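Hemerythrin HHE cation binding domain protein (Mycobacterium kansasii, PDB 6TYJ) binds zinc and iron ions at a histidine- and carboxylate-rich centre inside a helical bundle of the hemerythrin HHE family. Local coordinates at residues 24-29 against 41-46; 87-92 against 101-106. One frame throughout, in Å; residues are numbered along the deposited sequence.

Interaction 1 of 2, residues 24-29 against 41-46; sequences KGLGRK and HALFDE. With ZN (zinc ion), chain E.
L43 meets the 24-29 segment with both of its methyls. Its CD1 sits 3.6 Å from the main-chain O of K29 and also packs against K29 CB, while its CD2 lies 4.0 Å from CD2 of L26. The same L26 methyl touches OE1 of E46 as well, and L26 CD1 faces the backbone carbonyl of E46; L26 thus spans L43 and E46, three residues apart on the partner helix. The two leucines approach at a slant, whereas K29 runs across L43 at roughly a right angle. No hydrogen bond joins the two segments directly; the direct contact is van der Waals packing, methyl against methyl and methyl against oxygen, with 216 Å² buried in total. It belongs to the helical hairpin that opens the hemerythrin-type bundle: helices 12-32 and 38-65 run antiparallel, their local axes 162° apart and 9.4 Å at closest approach. Towards the outside, a zinc ion and a water connect the polar ends. E46 OE2 binds the zinc at 2.5 Å, the other oxygen, OE1, standing farther off at 3.0 Å from the metal. A water bound to the same zinc at 2.5 Å accepts a hydrogen bond from K29 NZ, 2.7 Å away. The bend of the lysine about CG-CD (chi3 69°) lays CE beside L43 CD2 and turns NZ to the water. The metal also lies only 3.5 Å from that methyl, so its near surroundings are partly apolar. Behind the contact, F44 leaves its helix on the side away from 24-29.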
loop_
_atom_site.group_PDB
_atom_site.type_symbol
_atom_site.label_atom_id
_atom_site.label_comp_id
_atom_site.label_asym_id
_atom_site.label_seq_id
_atom_site.Cartn_x
_atom_site.Cartn_y
_atom_site.Cartn_z
ATOM N N LYS A 24 3.135 -0.306 7.877
ATOM C CA LYS A 24 4.070 -1.103 8.662
ATOM C C LYS A 24 3.521 -1.347 10.054
ATOM O O LYS A 24 3.674 -2.452 10.611
ATOM C CB LYS A 24 5.428 -0.396 8.716
ATOM C CG LYS A 24 6.494 -1.159 9.489
ATOM C CD LYS A 24 7.798 -0.376 9.582
ATOM C CE LYS A 24 8.787 -1.091 10.494
ATOM N NZ LYS A 24 9.968 -0.237 10.807
ATOM N N GLY A 25 2.845 -0.346 10.624
ATOM C CA GLY A 25 2.290 -0.512 11.959
ATOM C C GLY A 25 1.198 -1.562 11.996
ATOM O O GLY A 25 1.147 -2.383 12.926
ATOM N N LEU A 26 0.316 -1.557 10.989
ATOM C CA LEU A 26 -0.691 -2.604 10.888
ATOM C C LEU A 26 -0.037 -3.967 10.727
ATOM O O LEU A 26 -0.484 -4.939 11.334
ATOM C CB LEU A 26 -1.638 -2.330 9.722
ATOM C CG LEU A 26 -2.714 -1.302 10.068
ATOM C CD1 LEU A 26 -3.381 -0.822 8.769
ATOM C CD2 LEU A 26 -3.756 -1.849 11.019
ATOM N N GLY A 27 1.014 -4.055 9.903
ATOM C CA GLY A 27 1.721 -5.319 9.735
ATOM C C GLY A 27 2.301 -5.843 11.038
ATOM O O GLY A 27 2.279 -7.049 11.290
ATOM N N ARG A 28 2.836 -4.946 11.875
ATOM C CA ARG A 28 3.360 -5.356 13.177
ATOM C C ARG A 28 2.230 -5.818 14.103
ATOM O O ARG A 28 2.355 -6.853 14.779
ATOM C CB ARG A 28 4.161 -4.191 13.780
ATOM C CG ARG A 28 4.678 -4.408 15.188
ATOM C CD ARG A 28 5.492 -3.205 15.680
ATOM N NE ARG A 28 4.723 -1.958 15.737
ATOM C CZ ARG A 28 4.742 -1.000 14.805
ATOM N NH1 ARG A 28 5.493 -1.125 13.711
ATOM N NH2 ARG A 28 4.009 0.098 14.965
ATOM N N LYS A 29 1.094 -5.101 14.113
ATOM C CA LYS A 29 -0.025 -5.516 14.961
ATOM C C LYS A 29 -0.574 -6.871 14.527
ATOM O O LYS A 29 -0.908 -7.718 15.372
ATOM C CB LYS A 29 -1.139 -4.463 14.944
ATOM C CG LYS A 29 -0.762 -3.156 15.582
ATOM C CD LYS A 29 -1.987 -2.328 15.884
ATOM C CE LYS A 29 -2.795 -2.961 17.004
ATOM N NZ LYS A 29 -3.737 -1.975 17.608
ATOM N N HIS A 41 -7.835 -11.139 12.328
ATOM C CA HIS A 41 -8.656 -11.034 11.119
ATOM C C HIS A 41 -9.096 -9.602 10.854
ATOM O O HIS A 41 -9.073 -9.150 9.698
ATOM C CB HIS A 41 -9.883 -11.942 11.225
ATOM C CG HIS A 41 -9.578 -13.405 11.046
ATOM N ND1 HIS A 41 -9.179 -13.939 9.840
ATOM C CD2 HIS A 41 -9.632 -14.442 11.915
ATOM C CE1 HIS A 41 -8.994 -15.242 9.975
ATOM N NE2 HIS A 41 -9.277 -15.576 11.219
ATOM N N ALA A 42 -9.536 -8.883 11.894
ATOM C CA ALA A 42 -9.941 -7.484 11.687
ATOM C C ALA A 42 -8.761 -6.644 11.251
ATOM O O ALA A 42 -8.875 -5.843 10.318
ATOM C CB ALA A 42 -10.563 -6.897 12.954
ATOM N N LEU A 43 -7.601 -6.844 11.885
ATOM C CA LEU A 43 -6.426 -6.071 11.514
ATOM C C LEU A 43 -6.023 -6.342 10.071
ATOM O O LEU A 43 -5.604 -5.422 9.350
ATOM C CB LEU A 43 -5.284 -6.417 12.477
ATOM C CG LEU A 43 -5.350 -5.780 13.872
ATOM C CD1 LEU A 43 -4.292 -6.525 14.711
ATOM C CD2 LEU A 43 -5.081 -4.264 13.862
ATOM N N PHE A 44 -6.155 -7.590 9.619
ATOM C CA PHE A 44 -5.811 -7.890 8.239
ATOM C C PHE A 44 -6.749 -7.172 7.267
ATOM O O PHE A 44 -6.286 -6.642 6.254
ATOM C CB PHE A 44 -5.841 -9.392 7.992
ATOM C CG PHE A 44 -5.398 -9.769 6.617
ATOM C CD1 PHE A 44 -4.096 -9.533 6.220
ATOM C CD2 PHE A 44 -6.282 -10.381 5.723
ATOM C CE1 PHE A 44 -3.677 -9.867 4.919
ATOM C CE2 PHE A 44 -5.857 -10.741 4.437
ATOM C CZ PHE A 44 -4.555 -10.490 4.051
ATOM N N ASP A 45 -8.055 -7.146 7.553
ATOM C CA ASP A 45 -8.964 -6.342 6.725
ATOM C C ASP A 45 -8.541 -4.882 6.706
ATOM O O ASP A 45 -8.649 -4.202 5.664
ATOM C CB ASP A 45 -10.385 -6.436 7.251
ATOM C CG ASP A 45 -11.072 -7.737 6.903
ATOM O OD1 ASP A 45 -10.565 -8.516 6.064
ATOM O OD2 ASP A 45 -12.153 -7.957 7.480
ATOM N N GLU A 46 -8.139 -4.343 7.867
ATOM C CA GLU A 46 -7.726 -2.936 7.913
ATOM C C GLU A 46 -6.520 -2.709 7.025
ATOM O O GLU A 46 -6.449 -1.700 6.301
ATOM C CB GLU A 46 -7.406 -2.527 9.355
ATOM C CG GLU A 46 -8.626 -2.524 10.260
ATOM C CD GLU A 46 -8.274 -2.271 11.716
ATOM O OE1 GLU A 46 -7.551 -1.294 12.005
ATOM O OE2 GLU A 46 -8.730 -3.054 12.567
HETATM ZN ZN ZN E . -7.826 -2.305 14.815
HETATM O O HOH W 1 -6.330 -1.788 16.729
#

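Interaction 2 of 2, residues 87-92 against 101-106; sequences LSVLLR and EDEWNS
L90 runs alongside W104 with the two side chains heading in one direction, and its CD2 abuts the rim of the indole, 4.0 Å from CE3. This is antiparallel helix packing in the hemerythrin-type bundle: helices 70-91 and 100-121, joined by a short connection, run with local axes 166° apart and 9.2 Å at closest approach. The L90 side chain starts off along the flank of its helix and its end then turns nearer to the partner; CG stands opposite the backbone N (chi1 172°), which carries the two methyls forward. CD2 takes the ring edge, while CD1 rests on the backbone of the opposing helix, 3.7 Å from W104 N and equally close to E103 C, and 3.8 Å from E103 CB. The tryptophan leaves its own helix on the side away from 87-92, and its indole, which meets L90 by the CE3 edge, is buried. NE1 is hydrogen-bonded to the hydroxyl of S31, R40 makes a cation-pi contact with the ring system, and L47 packs on it. At the outer margin the orientation is different. E103 points at helix 70-91 but folds over at its second torsion (chi2 -61°), crossing V89 at about a right angle, and its side chain also touches T93 in the connection. No hydrogen bond links the two segments, whose contact buries 194 Å². The carboxylate meets V89 through a methyl, E103 OE1 3.6 Å from V89 CG1.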
loop_
_atom_site.group_PDB
_atom_site.type_symbol
_atom_site.label_atom_id
_atom_site.label_comp_id
_atom_site.label_asym_id
_atom_site.label_seq_id
_atom_site.Cartn_x
_atom_site.Cartn_y
_atom_site.Cartn_z
ATOM N N LEU A 87 0.122 -11.393 -2.259
ATOM C CA LEU A 87 -1.132 -11.381 -1.521
ATOM C C LEU A 87 -2.042 -12.503 -1.997
ATOM O O LEU A 87 -2.717 -13.152 -1.187
ATOM C CB LEU A 87 -1.821 -10.016 -1.672
ATOM C CG LEU A 87 -3.202 -9.931 -1.005
ATOM C CD1 LEU A 87 -3.148 -10.202 0.488
ATOM C CD2 LEU A 87 -3.838 -8.558 -1.296
ATOM N N SER A 88 -2.059 -12.763 -3.313
ATOM C CA SER A 88 -2.861 -13.874 -3.831
ATOM C C SER A 88 -2.409 -15.212 -3.249
ATOM O O SER A 88 -3.239 -16.071 -2.923
ATOM C CB SER A 88 -2.791 -13.906 -5.358
ATOM O OG SER A 88 -3.391 -12.737 -5.880
ATOM N N VAL A 89 -1.100 -15.416 -3.128
ATOM C CA VAL A 89 -0.612 -16.650 -2.518
ATOM C C VAL A 89 -1.021 -16.718 -1.053
ATOM O O VAL A 89 -1.427 -17.781 -0.559
ATOM C CB VAL A 89 0.912 -16.769 -2.684
ATOM C CG1 VAL A 89 1.417 -18.052 -2.019
ATOM C CG2 VAL A 89 1.279 -16.756 -4.160
ATOM N N LEU A 90 -0.909 -15.594 -0.337
ATOM C CA LEU A 90 -1.246 -15.567 1.087
ATOM C C LEU A 90 -2.691 -15.981 1.308
ATOM O O LEU A 90 -2.994 -16.791 2.193
ATOM C CB LEU A 90 -1.006 -14.163 1.660
ATOM C CG LEU A 90 -1.498 -13.924 3.094
ATOM C CD1 LEU A 90 -0.797 -14.901 4.061
ATOM C CD2 LEU A 90 -1.215 -12.501 3.481
ATOM N N LEU A 91 -3.601 -15.431 0.515
ATOM C CA LEU A 91 -5.016 -15.716 0.684
ATOM C C LEU A 91 -5.379 -17.154 0.362
ATOM O O LEU A 91 -6.469 -17.591 0.738
ATOM C CB LEU A 91 -5.837 -14.761 -0.180
ATOM C CG LEU A 91 -5.652 -13.283 0.165
ATOM C CD1 LEU A 91 -6.379 -12.403 -0.813
ATOM C CD2 LEU A 91 -6.124 -13.022 1.600
ATOM N N ARG A 92 -4.499 -17.919 -0.280
ATOM C CA ARG A 92 -4.817 -19.333 -0.469
ATOM C C ARG A 92 -4.467 -20.205 0.737
ATOM O O ARG A 92 -4.761 -21.409 0.715
ATOM C CB ARG A 92 -4.127 -19.855 -1.728
ATOM C CG ARG A 92 -4.726 -19.258 -2.998
ATOM C CD ARG A 92 -4.296 -20.032 -4.234
ATOM N NE ARG A 92 -2.929 -19.709 -4.628
ATOM C CZ ARG A 92 -2.608 -18.709 -5.448
ATOM N NH1 ARG A 92 -1.339 -18.484 -5.751
ATOM N NH2 ARG A 92 -3.557 -17.929 -5.957
ATOM N N GLU A 101 1.562 -18.978 8.976
ATOM C CA GLU A 101 2.485 -17.957 9.458
ATOM C C GLU A 101 3.687 -17.799 8.529
ATOM O O GLU A 101 4.176 -16.674 8.334
ATOM C CB GLU A 101 2.931 -18.286 10.879
ATOM C CG GLU A 101 3.466 -17.085 11.631
ATOM C CD GLU A 101 3.446 -17.280 13.139
ATOM O OE1 GLU A 101 3.377 -16.266 13.862
ATOM O OE2 GLU A 101 3.499 -18.444 13.594
ATOM N N ASP A 102 4.151 -18.893 7.915
ATOM C CA ASP A 102 5.177 -18.772 6.879
ATOM C C ASP A 102 4.699 -17.906 5.720
ATOM O O ASP A 102 5.453 -17.072 5.211
ATOM C CB ASP A 102 5.578 -20.149 6.361
ATOM C CG ASP A 102 6.617 -20.803 7.210
ATOM O OD1 ASP A 102 7.110 -20.160 8.159
ATOM O OD2 ASP A 102 6.935 -21.967 6.914
ATOM N N GLU A 103 3.446 -18.094 5.280
ATOM C CA GLU A 103 2.934 -17.274 4.185
ATOM C C GLU A 103 2.795 -15.817 4.601
ATOM O O GLU A 103 3.106 -14.912 3.814
ATOM C CB GLU A 103 1.593 -17.821 3.695
ATOM C CG GLU A 103 1.657 -19.231 3.091
ATOM C CD GLU A 103 2.552 -19.327 1.858
ATOM O OE1 GLU A 103 2.863 -18.289 1.228
ATOM O OE2 GLU A 103 2.961 -20.454 1.519
ATOM N N TRP A 104 2.331 -15.567 5.826
ATOM C CA TRP A 104 2.223 -14.186 6.288
ATOM C C TRP A 104 3.593 -13.514 6.289
ATOM O O TRP A 104 3.744 -12.384 5.809
ATOM C CB TRP A 104 1.595 -14.129 7.685
ATOM C CG TRP A 104 1.831 -12.789 8.326
ATOM C CD1 TRP A 104 2.672 -12.508 9.350
ATOM C CD2 TRP A 104 1.278 -11.540 7.903
ATOM N NE1 TRP A 104 2.658 -11.154 9.625
ATOM C CE2 TRP A 104 1.801 -10.543 8.750
ATOM C CE3 TRP A 104 0.362 -11.172 6.909
ATOM C CZ2 TRP A 104 1.461 -9.201 8.632
ATOM C CZ3 TRP A 104 0.024 -9.829 6.781
ATOM C CH2 TRP A 104 0.572 -8.863 7.642
ATOM N N ASN A 105 4.613 -14.212 6.783
ATOM C CA ASN A 105 5.947 -13.614 6.820
ATOM C C ASN A 105 6.474 -13.339 5.418
ATOM O O ASN A 105 7.112 -12.309 5.187
ATOM C CB ASN A 105 6.907 -14.515 7.596
ATOM C CG ASN A 105 6.669 -14.448 9.084
ATOM O OD1 ASN A 105 6.266 -13.408 9.607
ATOM N ND2 ASN A 105 6.928 -15.553 9.785
ATOM N N SER A 106 6.225 -14.253 4.474
ATOM C CA SER A 106 6.644 -14.029 3.097
ATOM C C SER A 106 5.956 -12.800 2.516
ATOM O O SER A 106 6.581 -12.008 1.803
ATOM C CB SER A 106 6.355 -15.268 2.247
ATOM O OG SER A 106 7.199 -16.352 2.626
#

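The two contacts, each within an antiparallel helix pair, 24-29 with 41-46 and 87-92 with 101-106, follow one another along the chain, and their centres are 14 Å apart. They touch directly: F44 of interaction 1 packs into interaction 2, its CE2 3.7 Å from L91 CD2 and its CE1 3.9 Å from L90 CD2, while W104 CZ2 lies 3.5 Å from G27 O. Interaction 1 stands apart from the bundle's inner metal centre, with the L26 side chain about 10 Å from that of H54 and about 11 Å from that of H20. The zinc at E46 is a separate, peripheral site; the W104 side chain is about 10 Å from that of E46 and about 13 Å from this zinc.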